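Local coordinates for protein 2-dehydropantoate 2-reductase (PDB 3WFI) that is a D-mandelate dehydrogenase of the ketopantoate reductase family, an NAD-binding oxidoreductase probably reducing 2-oxo acids to the D-hydroxy acids, at residues 4-9 with 72-77; 15-20 with 53-58; 187-192 with 220-225; 197-202 with 259-264. All coordinates share one frame; numbering follows the deposited sequence.

Contact 1. Residues 4-9 with 72-77; sequences AIAGAG and DLIILF
Ala4 and Ala6 are bonded to the backbone of 73-77 by a regular parallel ladder. Ala4 N donates to Leu73 O at 2.8 Å. Ile75 N returns a bond to Ala4 O at 2.9 Å. Ala6 N then donates to Ile75 O, and Phe77 N to Ala6 O. On one face of the sheet the methyl of Ala6 meets Leu76 CD2 at 3.8 Å and Ile74 CG2 at 4.0 Å. On the other face Ile5 and Ile75 run side by side, their CD1 methyls 4.1 Å apart. Ile5 CG2 lies anti to the backbone N (CG1 at chi1 -54°) and meets Phe77 CD2 at 3.9 Å. The two strands are central in the Rossmann fold. Gly7 and Gly9 fit the GxGxxG pattern of a Rossmann dinucleotide-binding turn; the next residues, Ala10 and Met11, bind NAD(+). Gly9 is the N-cap of helix 10-21. Gly7 has a positive phi (114°), a conformation open mainly to glycine. The bare Gly7 lets the chain pass close to Phe77, with Gly7 O 3.4 Å from Phe77 CB. One water accepts from Gly9 N and donates to Phe77 O at 2.8 Å, linking the two loops past the strand ends. Further out, Phe15 meets the Phe77 ring edge-to-face. Helix 80-90 covers the alanine face through Met86 and Ile90. Asp30, which binds NAD(+), accepts a hydrogen bond from Ala8 N.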
loop_
_atom_site.group_PDB
_atom_site.type_symbol
_atom_site.label_atom_id
_atom_site.label_comp_id
_atom_site.label_asym_id
_atom_site.label_seq_id
_atom_site.Cartn_x
_atom_site.Cartn_y
_atom_site.Cartn_z
ATOM N N ALA B 4 -6.106 40.512 -8.003
ATOM C CA ALA B 4 -4.883 40.090 -7.331
ATOM C C ALA B 4 -4.335 38.866 -8.057
ATOM O O ALA B 4 -5.072 37.919 -8.352
ATOM C CB ALA B 4 -5.144 39.771 -5.871
ATOM N N ILE B 5 -3.036 38.906 -8.338
ATOM C CA ILE B 5 -2.313 37.783 -8.912
ATOM C C ILE B 5 -1.551 37.116 -7.773
ATOM O O ILE B 5 -0.534 37.635 -7.321
ATOM C CB ILE B 5 -1.330 38.243 -10.000
ATOM C CG1 ILE B 5 -2.050 39.083 -11.075
ATOM C CG2 ILE B 5 -0.638 37.045 -10.650
ATOM C CD1 ILE B 5 -3.075 38.337 -11.884
ATOM N N ALA B 6 -2.087 35.999 -7.282
ATOM C CA ALA B 6 -1.539 35.288 -6.109
ATOM C C ALA B 6 -0.528 34.278 -6.609
ATOM O O ALA B 6 -0.880 33.136 -6.941
ATOM C CB ALA B 6 -2.637 34.593 -5.340
ATOM N N GLY B 7 0.723 34.729 -6.700
ATOM C CA GLY B 7 1.793 33.965 -7.341
ATOM C C GLY B 7 2.249 34.690 -8.597
ATOM O O GLY B 7 1.680 34.504 -9.678
ATOM N N ALA B 8 3.271 35.525 -8.456
ATOM C CA ALA B 8 3.738 36.350 -9.556
ATOM C C ALA B 8 4.980 35.769 -10.222
ATOM O O ALA B 8 5.921 36.496 -10.515
ATOM C CB ALA B 8 3.990 37.775 -9.076
ATOM N N GLY B 9 4.979 34.456 -10.454
ATOM C CA GLY B 9 6.019 33.798 -11.242
ATOM C C GLY B 9 5.835 34.161 -12.706
ATOM O O GLY B 9 5.176 35.151 -13.019
ATOM N N ASP B 72 -11.775 42.269 -6.610
ATOM C CA ASP B 72 -12.920 41.613 -7.236
ATOM C C ASP B 72 -12.559 40.195 -7.675
ATOM O O ASP B 72 -13.413 39.314 -7.734
ATOM C CB ASP B 72 -13.381 42.405 -8.477
ATOM C CG ASP B 72 -13.701 43.859 -8.169
ATOM O OD1 ASP B 72 -14.498 44.114 -7.236
ATOM O OD2 ASP B 72 -13.162 44.739 -8.861
ATOM N N LEU B 73 -11.289 39.981 -7.991
ATOM C CA LEU B 73 -10.860 38.706 -8.538
ATOM C C LEU B 73 -9.464 38.358 -8.069
ATOM O O LEU B 73 -8.565 39.197 -8.091
ATOM C CB LEU B 73 -10.894 38.759 -10.063
ATOM C CG LEU B 73 -10.320 37.566 -10.843
ATOM C CD1 LEU B 73 -11.185 36.324 -10.691
ATOM C CD2 LEU B 73 -10.205 37.948 -12.311
ATOM N N ILE B 74 -9.299 37.111 -7.642
ATOM C CA ILE B 74 -7.989 36.543 -7.353
ATOM C C ILE B 74 -7.723 35.448 -8.384
ATOM O O ILE B 74 -8.520 34.511 -8.537
ATOM C CB ILE B 74 -7.936 35.956 -5.932
ATOM C CG1 ILE B 74 -8.264 37.019 -4.889
ATOM C CG2 ILE B 74 -6.572 35.331 -5.643
ATOM C CD1 ILE B 74 -8.446 36.459 -3.494
ATOM N N ILE B 75 -6.601 35.555 -9.084
ATOM C CA ILE B 75 -6.138 34.485 -9.974
ATOM C C ILE B 75 -4.953 33.792 -9.308
ATOM O O ILE B 75 -3.938 34.421 -9.004
ATOM C CB ILE B 75 -5.735 35.008 -11.369
ATOM C CG1 ILE B 75 -6.807 35.953 -11.910
ATOM C CG2 ILE B 75 -5.514 33.844 -12.334
ATOM C CD1 ILE B 75 -6.496 36.531 -13.277
ATOM N N LEU B 76 -5.103 32.486 -9.068
ATOM C CA LEU B 76 -4.147 31.714 -8.288
ATOM C C LEU B 76 -3.129 31.026 -9.186
ATOM O O LEU B 76 -3.512 30.258 -10.075
ATOM C CB LEU B 76 -4.880 30.634 -7.477
ATOM C CG LEU B 76 -5.839 31.097 -6.370
ATOM C CD1 LEU B 76 -6.685 29.919 -5.916
ATOM C CD2 LEU B 76 -5.086 31.681 -5.196
ATOM N N PHE B 77 -1.852 31.304 -8.927
ATOM C CA PHE B 77 -0.723 30.627 -9.573
ATOM C C PHE B 77 0.228 30.115 -8.485
ATOM O O PHE B 77 1.419 30.425 -8.504
ATOM C CB PHE B 77 0.066 31.592 -10.469
ATOM C CG PHE B 77 -0.713 32.116 -11.634
ATOM C CD1 PHE B 77 -0.816 31.369 -12.793
ATOM C CD2 PHE B 77 -1.368 33.337 -11.564
ATOM C CE1 PHE B 77 -1.554 31.830 -13.869
ATOM C CE2 PHE B 77 -2.106 33.808 -12.645
ATOM C CZ PHE B 77 -2.192 33.051 -13.795
HETATM O O HOH W 1 3.584 31.973 -9.329
#

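Contact 2. Residues 15-20 with 53-58; sequences FGLMLH and VEAKLP
The His20 imidazole takes Leu57 CD1 on one face. The methyl is 3.5 Å from the ring centroid and 21° off the ring normal, a CH-pi contact. It is displaced toward the rim, and its nearest ring atom is His20 CG at 3.3 Å. The methyl of Ala55 approaches the same ring obliquely, 3.8 Å from His20 ND1. His20 CG is anti to the backbone N, which carries the ring out from the helix to these two residues. Leu57 has an unusual second torsion, with chi2 near 3°, so CD1 is nearly eclipsed with CA. The exact placing of CD1 over the ring is therefore somewhat doubtful.

The rest is aliphatic. Leu17 divides its two methyls between two residues of the strand. CD1 of Leu17 packs on Ala55 CB at 3.6 Å. CD2 of Leu17 reaches Val53 CG2 at 4.2 Å. Leu57 CD2 lies beside the helix backbone at Gly16 and Leu17, 4.4 Å from Leu17 N. No hydrogen bond joins the two segments.

This is helix-on-strand packing in the nucleotide-binding domain. Helix 15-20 and strand 53-55 run nearly perpendicular, at 83°, with axes 9.8 Å apart. Strand 52-55 is an edge strand of the small four-stranded sheet and pairs with 44-47. Ala46 of that neighbour touches both Leu17 and Val53. Leu57 also touches Leu44 and reaches Leu28 of strand 25-30, so the contact sits between the small sheet and the Rossmann sheet.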
loop_
_atom_site.group_PDB
_atom_site.type_symbol
_atom_site.label_atom_id
_atom_site.label_comp_id
_atom_site.label_asym_id
_atom_site.label_seq_id
_atom_site.Cartn_x
_atom_site.Cartn_y
_atom_site.Cartn_z
ATOM N N PHE B 15 -0.027 37.205 -16.953
ATOM C CA PHE B 15 -1.426 37.570 -16.714
ATOM C C PHE B 15 -1.529 38.981 -16.136
ATOM O O PHE B 15 -2.313 39.791 -16.619
ATOM C CB PHE B 15 -2.116 36.563 -15.787
ATOM C CG PHE B 15 -2.688 35.364 -16.498
ATOM C CD1 PHE B 15 -1.860 34.494 -17.198
ATOM C CD2 PHE B 15 -4.047 35.078 -16.436
ATOM C CE1 PHE B 15 -2.366 33.394 -17.847
ATOM C CE2 PHE B 15 -4.569 33.970 -17.087
ATOM C CZ PHE B 15 -3.719 33.124 -17.791
ATOM N N GLY B 16 -0.708 39.279 -15.138
ATOM C CA GLY B 16 -0.669 40.597 -14.520
ATOM C C GLY B 16 -0.363 41.709 -15.508
ATOM O O GLY B 16 -1.044 42.744 -15.534
ATOM N N LEU B 17 0.661 41.495 -16.327
ATOM C CA LEU B 17 1.030 42.468 -17.345
ATOM C C LEU B 17 -0.079 42.685 -18.374
ATOM O O LEU B 17 -0.455 43.832 -18.673
ATOM C CB LEU B 17 2.296 42.022 -18.061
ATOM C CG LEU B 17 2.830 43.054 -19.049
ATOM C CD1 LEU B 17 3.231 44.338 -18.333
ATOM C CD2 LEU B 17 4.010 42.464 -19.813
ATOM N N MET B 18 -0.606 41.590 -18.913
ATOM C CA MET B 18 -1.613 41.688 -19.954
ATOM C C MET B 18 -2.891 42.347 -19.408
ATOM O O MET B 18 -3.457 43.235 -20.047
ATOM C CB MET B 18 -1.893 40.330 -20.570
ATOM C CG MET B 18 -0.713 39.820 -21.377
ATOM S SD MET B 18 -0.916 38.148 -21.977
ATOM C CE MET B 18 -2.048 38.383 -23.341
ATOM N N LEU B 19 -3.302 41.955 -18.211
ATOM C CA LEU B 19 -4.472 42.552 -17.560
ATOM C C LEU B 19 -4.297 44.040 -17.265
ATOM O O LEU B 19 -5.238 44.825 -17.396
ATOM C CB LEU B 19 -4.797 41.806 -16.262
ATOM C CG LEU B 19 -5.436 40.438 -16.491
ATOM C CD1 LEU B 19 -5.339 39.579 -15.237
ATOM C CD2 LEU B 19 -6.886 40.587 -16.940
ATOM N N HIS B 20 -3.104 44.410 -16.830
ATOM C CA HIS B 20 -2.757 45.796 -16.562
ATOM C C HIS B 20 -2.837 46.642 -17.827
ATOM O O HIS B 20 -3.473 47.704 -17.828
ATOM C CB HIS B 20 -1.349 45.872 -15.988
ATOM C CG HIS B 20 -0.801 47.258 -15.947
ATOM N ND1 HIS B 20 0.096 47.724 -16.885
ATOM C CD2 HIS B 20 -1.038 48.288 -15.107
ATOM C CE1 HIS B 20 0.401 48.979 -16.611
ATOM N NE2 HIS B 20 -0.273 49.344 -15.536
ATOM N N VAL B 53 9.354 45.987 -22.560
ATOM C CA VAL B 53 8.277 46.783 -21.967
ATOM C C VAL B 53 8.420 46.775 -20.456
ATOM O O VAL B 53 9.071 45.899 -19.880
ATOM C CB VAL B 53 6.854 46.298 -22.351
ATOM C CG1 VAL B 53 6.567 46.593 -23.816
ATOM C CG2 VAL B 53 6.653 44.821 -22.040
ATOM N N GLU B 54 7.823 47.773 -19.818
ATOM C CA GLU B 54 7.760 47.796 -18.363
ATOM C C GLU B 54 6.428 48.311 -17.860
ATOM O O GLU B 54 5.707 49.045 -18.544
ATOM C CB GLU B 54 8.902 48.609 -17.747
ATOM C CG GLU B 54 8.604 50.085 -17.593
ATOM C CD GLU B 54 9.776 50.899 -17.062
ATOM O OE1 GLU B 54 10.929 50.412 -17.071
ATOM O OE2 GLU B 54 9.535 52.046 -16.647
ATOM N N ALA B 55 6.133 47.932 -16.628
ATOM C CA ALA B 55 4.897 48.313 -15.989
ATOM C C ALA B 55 5.157 48.412 -14.494
ATOM O O ALA B 55 5.734 47.497 -13.902
ATOM C CB ALA B 55 3.827 47.281 -16.300
ATOM N N LYS B 56 4.772 49.534 -13.895
ATOM C CA LYS B 56 4.960 49.718 -12.463
ATOM C C LYS B 56 3.762 49.086 -11.737
ATOM O O LYS B 56 2.861 49.770 -11.250
ATOM C CB LYS B 56 5.192 51.189 -12.112
ATOM C CG LYS B 56 6.404 51.762 -12.836
ATOM C CD LYS B 56 7.695 51.337 -12.157
ATOM C CE LYS B 56 8.871 51.338 -13.126
ATOM N NZ LYS B 56 9.401 52.705 -13.394
ATOM N N LEU B 57 3.768 47.760 -11.707
ATOM C CA LEU B 57 2.675 46.991 -11.129
ATOM C C LEU B 57 2.817 47.036 -9.626
ATOM O O LEU B 57 3.907 46.804 -9.104
ATOM C CB LEU B 57 2.705 45.540 -11.605
ATOM C CG LEU B 57 2.050 45.147 -12.928
ATOM C CD1 LEU B 57 1.467 46.313 -13.707
ATOM C CD2 LEU B 57 2.976 44.328 -13.802
ATOM N N PRO B 58 1.724 47.361 -8.921
ATOM C CA PRO B 58 1.732 47.189 -7.480
ATOM C C PRO B 58 2.109 45.744 -7.104
ATOM O O PRO B 58 1.638 44.800 -7.719
ATOM C CB PRO B 58 0.283 47.487 -7.085
ATOM C CG PRO B 58 -0.250 48.343 -8.169
ATOM C CD PRO B 58 0.467 47.951 -9.415
#

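Contact 3. Residues 187-192 with 220-225; sequences KACVNG and TIVNEF
Phe225 lays one ring face over Cys189 where two helices of the all-helical C-terminal domain pack together. Segments 187-191 and 220-225 run roughly antiparallel, at 140°, with axes 9.8 Å apart. Cys189 CA is 4.3 Å from the Phe225 ring centroid and 18° off the normal, a CH-pi contact. Its sulfur approaches the same ring more obliquely, at 43° off the normal, in a sulfur-aromatic contact. SG is anti to the carbonyl carbon, which sets it toward the root of the ring, 3.5 Å from Phe225 CB. The far end of the ring lies against the preceding residue, with CE2 of Phe225 3.4 Å from Ala188 O and 3.8 Å from Ala188 CB. The bare CA of Gly192 lets the ring come in, 3.9 Å from Phe225 CZ. Val222 packs on Cys189 too, CG2 against CB at 4.1 Å. Helix 238-246 adds Val241 beside both of these residues, while Cys295 and Ile281 meet Phe225 from helices 293-308 and 278-288. Where helix 180-191 ends, the Ile221 methyl CG2 rests 3.6 Å from the backbone O of Gly192.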
loop_
_atom_site.group_PDB
_atom_site.type_symbol
_atom_site.label_atom_id
_atom_site.label_comp_id
_atom_site.label_asym_id
_atom_site.label_seq_id
_atom_site.Cartn_x
_atom_site.Cartn_y
_atom_site.Cartn_z
ATOM N N LYS B 187 -7.316 13.651 -15.314
ATOM C CA LYS B 187 -5.891 13.833 -15.097
ATOM C C LYS B 187 -5.464 13.399 -13.676
ATOM O O LYS B 187 -4.396 12.823 -13.490
ATOM C CB LYS B 187 -5.502 15.290 -15.359
ATOM C CG LYS B 187 -4.054 15.643 -15.030
ATOM C CD LYS B 187 -3.067 14.751 -15.772
ATOM C CE LYS B 187 -1.625 15.196 -15.539
ATOM N NZ LYS B 187 -0.667 14.066 -15.734
ATOM N N ALA B 188 -6.265 13.723 -12.667
ATOM C CA ALA B 188 -5.891 13.377 -11.284
ATOM C C ALA B 188 -5.848 11.871 -11.068
ATOM O O ALA B 188 -5.055 11.385 -10.244
ATOM C CB ALA B 188 -6.828 14.038 -10.277
ATOM N N CYS B 189 -6.688 11.137 -11.809
ATOM C CA CYS B 189 -6.651 9.676 -11.777
ATOM C C CYS B 189 -5.279 9.164 -12.258
ATOM O O CYS B 189 -4.685 8.282 -11.640
ATOM C CB CYS B 189 -7.793 9.071 -12.614
ATOM S SG CYS B 189 -9.444 9.246 -11.873
ATOM N N VAL B 190 -4.758 9.746 -13.333
ATOM C CA VAL B 190 -3.389 9.433 -13.776
ATOM C C VAL B 190 -2.376 9.777 -12.681
ATOM O O VAL B 190 -1.469 8.995 -12.392
ATOM C CB VAL B 190 -3.009 10.193 -15.071
ATOM C CG1 VAL B 190 -1.599 9.828 -15.502
ATOM C CG2 VAL B 190 -4.014 9.916 -16.185
ATOM N N ASN B 191 -2.538 10.947 -12.066
ATOM C CA ASN B 191 -1.603 11.403 -11.034
ATOM C C ASN B 191 -1.744 10.601 -9.739
ATOM O O ASN B 191 -0.780 10.465 -8.994
ATOM C CB ASN B 191 -1.769 12.887 -10.745
ATOM C CG ASN B 191 -1.340 13.757 -11.913
ATOM O OD1 ASN B 191 -0.546 13.343 -12.767
ATOM N ND2 ASN B 191 -1.894 14.949 -11.975
ATOM N N GLY B 192 -2.935 10.056 -9.508
ATOM C CA GLY B 192 -3.201 9.228 -8.346
ATOM C C GLY B 192 -2.885 7.749 -8.493
ATOM O O GLY B 192 -3.100 6.981 -7.554
ATOM N N THR B 220 -8.935 -0.133 -9.089
ATOM C CA THR B 220 -9.483 0.106 -7.763
ATOM C C THR B 220 -9.363 1.582 -7.393
ATOM O O THR B 220 -10.316 2.176 -6.869
ATOM C CB THR B 220 -8.780 -0.776 -6.704
ATOM O OG1 THR B 220 -8.903 -2.153 -7.070
ATOM C CG2 THR B 220 -9.391 -0.593 -5.333
ATOM N N ILE B 221 -8.200 2.172 -7.645
ATOM C CA ILE B 221 -7.982 3.583 -7.318
ATOM C C ILE B 221 -8.904 4.488 -8.136
ATOM O O ILE B 221 -9.534 5.405 -7.589
ATOM C CB ILE B 221 -6.502 3.998 -7.488
ATOM C CG1 ILE B 221 -5.655 3.341 -6.413
ATOM C CG2 ILE B 221 -6.345 5.519 -7.408
ATOM C CD1 ILE B 221 -4.176 3.254 -6.764
ATOM N N VAL B 222 -9.014 4.224 -9.435
ATOM C CA VAL B 222 -9.850 5.058 -10.300
ATOM C C VAL B 222 -11.315 5.001 -9.845
ATOM O O VAL B 222 -12.022 6.007 -9.868
ATOM C CB VAL B 222 -9.715 4.659 -11.782
ATOM C CG1 VAL B 222 -10.764 5.351 -12.630
ATOM C CG2 VAL B 222 -8.329 4.997 -12.297
ATOM N N ASN B 223 -11.759 3.832 -9.388
ATOM C CA ASN B 223 -13.124 3.717 -8.875
ATOM C C ASN B 223 -13.368 4.543 -7.639
ATOM O O ASN B 223 -14.449 5.088 -7.461
ATOM C CB ASN B 223 -13.512 2.259 -8.656
ATOM C CG ASN B 223 -14.140 1.669 -9.877
ATOM O OD1 ASN B 223 -15.298 1.950 -10.181
ATOM N ND2 ASN B 223 -13.397 0.848 -10.585
ATOM N N GLU B 224 -12.354 4.667 -6.790
ATOM C CA GLU B 224 -12.452 5.538 -5.626
ATOM C C GLU B 224 -12.576 7.008 -6.055
ATOM O O GLU B 224 -13.462 7.722 -5.582
ATOM C CB GLU B 224 -11.251 5.340 -4.680
ATOM C CG GLU B 224 -11.196 3.957 -4.054
ATOM C CD GLU B 224 -10.077 3.775 -3.045
ATOM O OE1 GLU B 224 -9.302 4.728 -2.815
ATOM O OE2 GLU B 224 -9.954 2.651 -2.509
ATOM N N PHE B 225 -11.700 7.453 -6.946
ATOM C CA PHE B 225 -11.805 8.801 -7.539
ATOM C C PHE B 225 -13.210 9.049 -8.117
ATOM O O PHE B 225 -13.815 10.105 -7.899
ATOM C CB PHE B 225 -10.759 8.987 -8.657
ATOM C CG PHE B 225 -9.394 9.421 -8.175
ATOM C CD1 PHE B 225 -8.570 8.557 -7.467
ATOM C CD2 PHE B 225 -8.909 10.707 -8.476
ATOM C CE1 PHE B 225 -7.301 8.952 -7.053
ATOM C CE2 PHE B 225 -7.646 11.108 -8.064
ATOM C CZ PHE B 225 -6.839 10.223 -7.360
#

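Contact 4. Residues 197-202 with 259-264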
loop_
_atom_site.group_PDB
_atom_site.type_symbol
_atom_site.label_atom_id
_atom_site.label_comp_id
_atom_site.label_asym_id
_atom_site.label_seq_id
_atom_site.Cartn_x
_atom_site.Cartn_y
_atom_site.Cartn_z
ATOM N N LEU B 197 2.279 4.529 -7.142
ATOM C CA LEU B 197 2.650 3.130 -7.395
ATOM C C LEU B 197 4.087 2.991 -7.848
ATOM O O LEU B 197 4.807 2.109 -7.371
ATOM C CB LEU B 197 1.699 2.479 -8.418
ATOM C CG LEU B 197 0.247 2.350 -7.972
ATOM C CD1 LEU B 197 -0.629 1.873 -9.114
ATOM C CD2 LEU B 197 0.091 1.435 -6.748
ATOM N N CYS B 198 4.535 3.876 -8.746
ATOM C CA CYS B 198 5.932 3.810 -9.222
ATOM C C CYS B 198 6.897 4.167 -8.105
ATOM O O CYS B 198 7.959 3.552 -7.971
ATOM C CB CYS B 198 6.162 4.758 -10.392
ATOM S SG CYS B 198 5.396 4.208 -11.907
ATOM N N THR B 199 6.510 5.162 -7.306
ATOM C CA THR B 199 7.318 5.608 -6.182
ATOM C C THR B 199 7.504 4.499 -5.152
ATOM O O THR B 199 8.629 4.225 -4.724
ATOM C CB THR B 199 6.696 6.848 -5.521
ATOM O OG1 THR B 199 6.695 7.926 -6.466
ATOM C CG2 THR B 199 7.495 7.265 -4.302
ATOM N N ILE B 200 6.423 3.814 -4.810
ATOM C CA ILE B 200 6.496 2.739 -3.816
ATOM C C ILE B 200 7.163 1.464 -4.349
ATOM O O ILE B 200 7.945 0.845 -3.641
ATOM C CB ILE B 200 5.099 2.394 -3.247
ATOM C CG1 ILE B 200 4.563 3.575 -2.463
ATOM C CG2 ILE B 200 5.160 1.196 -2.321
ATOM C CD1 ILE B 200 5.346 3.870 -1.215
ATOM N N LEU B 201 6.856 1.078 -5.576
ATOM C CA LEU B 201 7.406 -0.172 -6.141
ATOM C C LEU B 201 8.807 -0.024 -6.739
ATOM O O LEU B 201 9.462 -1.031 -7.037
ATOM C CB LEU B 201 6.446 -0.748 -7.178
ATOM C CG LEU B 201 5.121 -1.254 -6.612
ATOM C CD1 LEU B 201 4.081 -1.461 -7.706
ATOM C CD2 LEU B 201 5.345 -2.541 -5.826
ATOM N N ASP B 202 9.264 1.216 -6.894
ATOM C CA ASP B 202 10.572 1.526 -7.482
ATOM C C ASP B 202 10.664 1.045 -8.926
ATOM O O ASP B 202 11.533 0.238 -9.280
ATOM C CB ASP B 202 11.725 0.963 -6.637
ATOM C CG ASP B 202 13.081 1.539 -7.047
ATOM O OD1 ASP B 202 13.113 2.624 -7.659
ATOM O OD2 ASP B 202 14.116 0.907 -6.773
ATOM N N PRO B 259 7.724 8.795 -13.099
ATOM C CA PRO B 259 6.805 9.932 -12.947
ATOM C C PRO B 259 7.316 10.984 -11.964
ATOM O O PRO B 259 8.202 10.694 -11.164
ATOM C CB PRO B 259 5.507 9.275 -12.448
ATOM C CG PRO B 259 5.935 8.006 -11.801
ATOM C CD PRO B 259 7.157 7.545 -12.556
ATOM N N SER B 260 6.745 12.186 -12.021
ATOM C CA SER B 260 7.224 13.326 -11.216
ATOM C C SER B 260 7.374 13.014 -9.716
ATOM O O SER B 260 8.335 13.457 -9.083
ATOM C CB SER B 260 6.313 14.539 -11.391
ATOM O OG SER B 260 5.050 14.344 -10.784
ATOM N N MET B 261 6.443 12.247 -9.146
ATOM C CA MET B 261 6.512 11.914 -7.706
ATOM C C MET B 261 7.742 11.085 -7.377
ATOM O O MET B 261 8.369 11.278 -6.333
ATOM C CB MET B 261 5.251 11.179 -7.234
ATOM C CG MET B 261 5.241 10.923 -5.718
ATOM S SD MET B 261 3.663 10.312 -5.116
ATOM C CE MET B 261 2.587 11.702 -5.474
ATOM N N TYR B 262 8.082 10.161 -8.271
ATOM C CA TYR B 262 9.307 9.379 -8.154
ATOM C C TYR B 262 10.539 10.293 -8.211
ATOM O O TYR B 262 11.471 10.126 -7.432
ATOM C CB TYR B 262 9.359 8.320 -9.264
ATOM C CG TYR B 262 10.544 7.391 -9.198
ATOM C CD1 TYR B 262 10.409 6.108 -8.700
ATOM C CD2 TYR B 262 11.802 7.786 -9.653
ATOM C CE1 TYR B 262 11.489 5.249 -8.639
ATOM C CE2 TYR B 262 12.888 6.937 -9.598
ATOM C CZ TYR B 262 12.725 5.671 -9.084
ATOM O OH TYR B 262 13.787 4.813 -9.005
ATOM N N GLN B 263 10.529 11.252 -9.138
ATOM C CA GLN B 263 11.606 12.245 -9.246
ATOM C C GLN B 263 11.726 13.061 -7.967
ATOM O O GLN B 263 12.820 13.260 -7.461
ATOM C CB GLN B 263 11.375 13.172 -10.447
ATOM C CG GLN B 263 11.361 12.417 -11.761
ATOM C CD GLN B 263 11.264 13.304 -12.975
ATOM O OE1 GLN B 263 11.087 14.522 -12.872
ATOM N NE2 GLN B 263 11.381 12.691 -14.144
ATOM N N ASP B 264 10.598 13.516 -7.432
ATOM C CA ASP B 264 10.605 14.286 -6.188
ATOM C C ASP B 264 11.243 13.503 -5.037
ATOM O O ASP B 264 12.174 13.972 -4.388
ATOM C CB ASP B 264 9.185 14.680 -5.779
ATOM C CG ASP B 264 8.582 15.765 -6.670
ATOM O OD1 ASP B 264 9.334 16.428 -7.432
ATOM O OD2 ASP B 264 7.342 15.968 -6.571
#
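Tyr262 and Asp202 carry the polar link between two short helices of the C-terminal domain, 194-201 and 260-267. The short segments 197-201 and 260-264 point 42° apart, with axes 8.4 Å apart. Tyr262 OH donates to Asp202 OD1 at 2.7 Å, nearly along the carboxylate C-O axis. The carboxylate and the ring are nearly coplanar, 13° apart, and OD1 lies at the ring edge. Asp202 follows the helix with positive phi. Its CG is anti to the backbone N (chi1 -167°), which turns the carboxylate back to the tyrosine.

Across the contact the ring also meets backbone: the carbonyl O of Cys198 lies near the ring plane, 3.6 Å from Tyr262 CD1. Tyr258 is a neighbouring ring that meets it from outside the two segments.

Among the polar atoms, Thr199 OG1 is bonded to Asn195 O within its own helix. It sits 3.2 Å from Tyr262 N, but at an angle too poor for a hydrogen bond. Thr199 and Met261 cross at about a right angle, and the hydroxyl OG1 of Thr199 is in van der Waals contact with CG of Met261 at 3.4 Å. Asn195 also accepts from Met261 N through OD1, beside the start of helix 260-267.

Apolar packing completes the contact. On its other side helix 194-201 meets the second subunit, where Ile200 packs on Ile200 of that subunit. At Pro259, the N-cap residue, the ring atom CG lies 3.5 Å from Cys198 CB.

From the N terminus, strand 2-6 runs into helix 10-21, so contacts 1 and 2 open in succession. Contact 2 closes first, at 53-58. Contact 1 closes later, at 72-77, and its loop encloses that of contact 2. They touch where Ile75 packs on Leu19, joining the Rossmann sheet to its first helix and, through that helix, to the small sheet. Contacts 3 and 4 follow in the C-terminal domain, on the opposite side of the chain's centre. Their segments alternate: 187-192, 197-202, 220-225, then 259-264. The two loops therefore cross, and together they tie four helices of the domain. Centres of contacts 3 and 4 are about 15 Å apart, against about 28 Å between those of contacts 1 and 3.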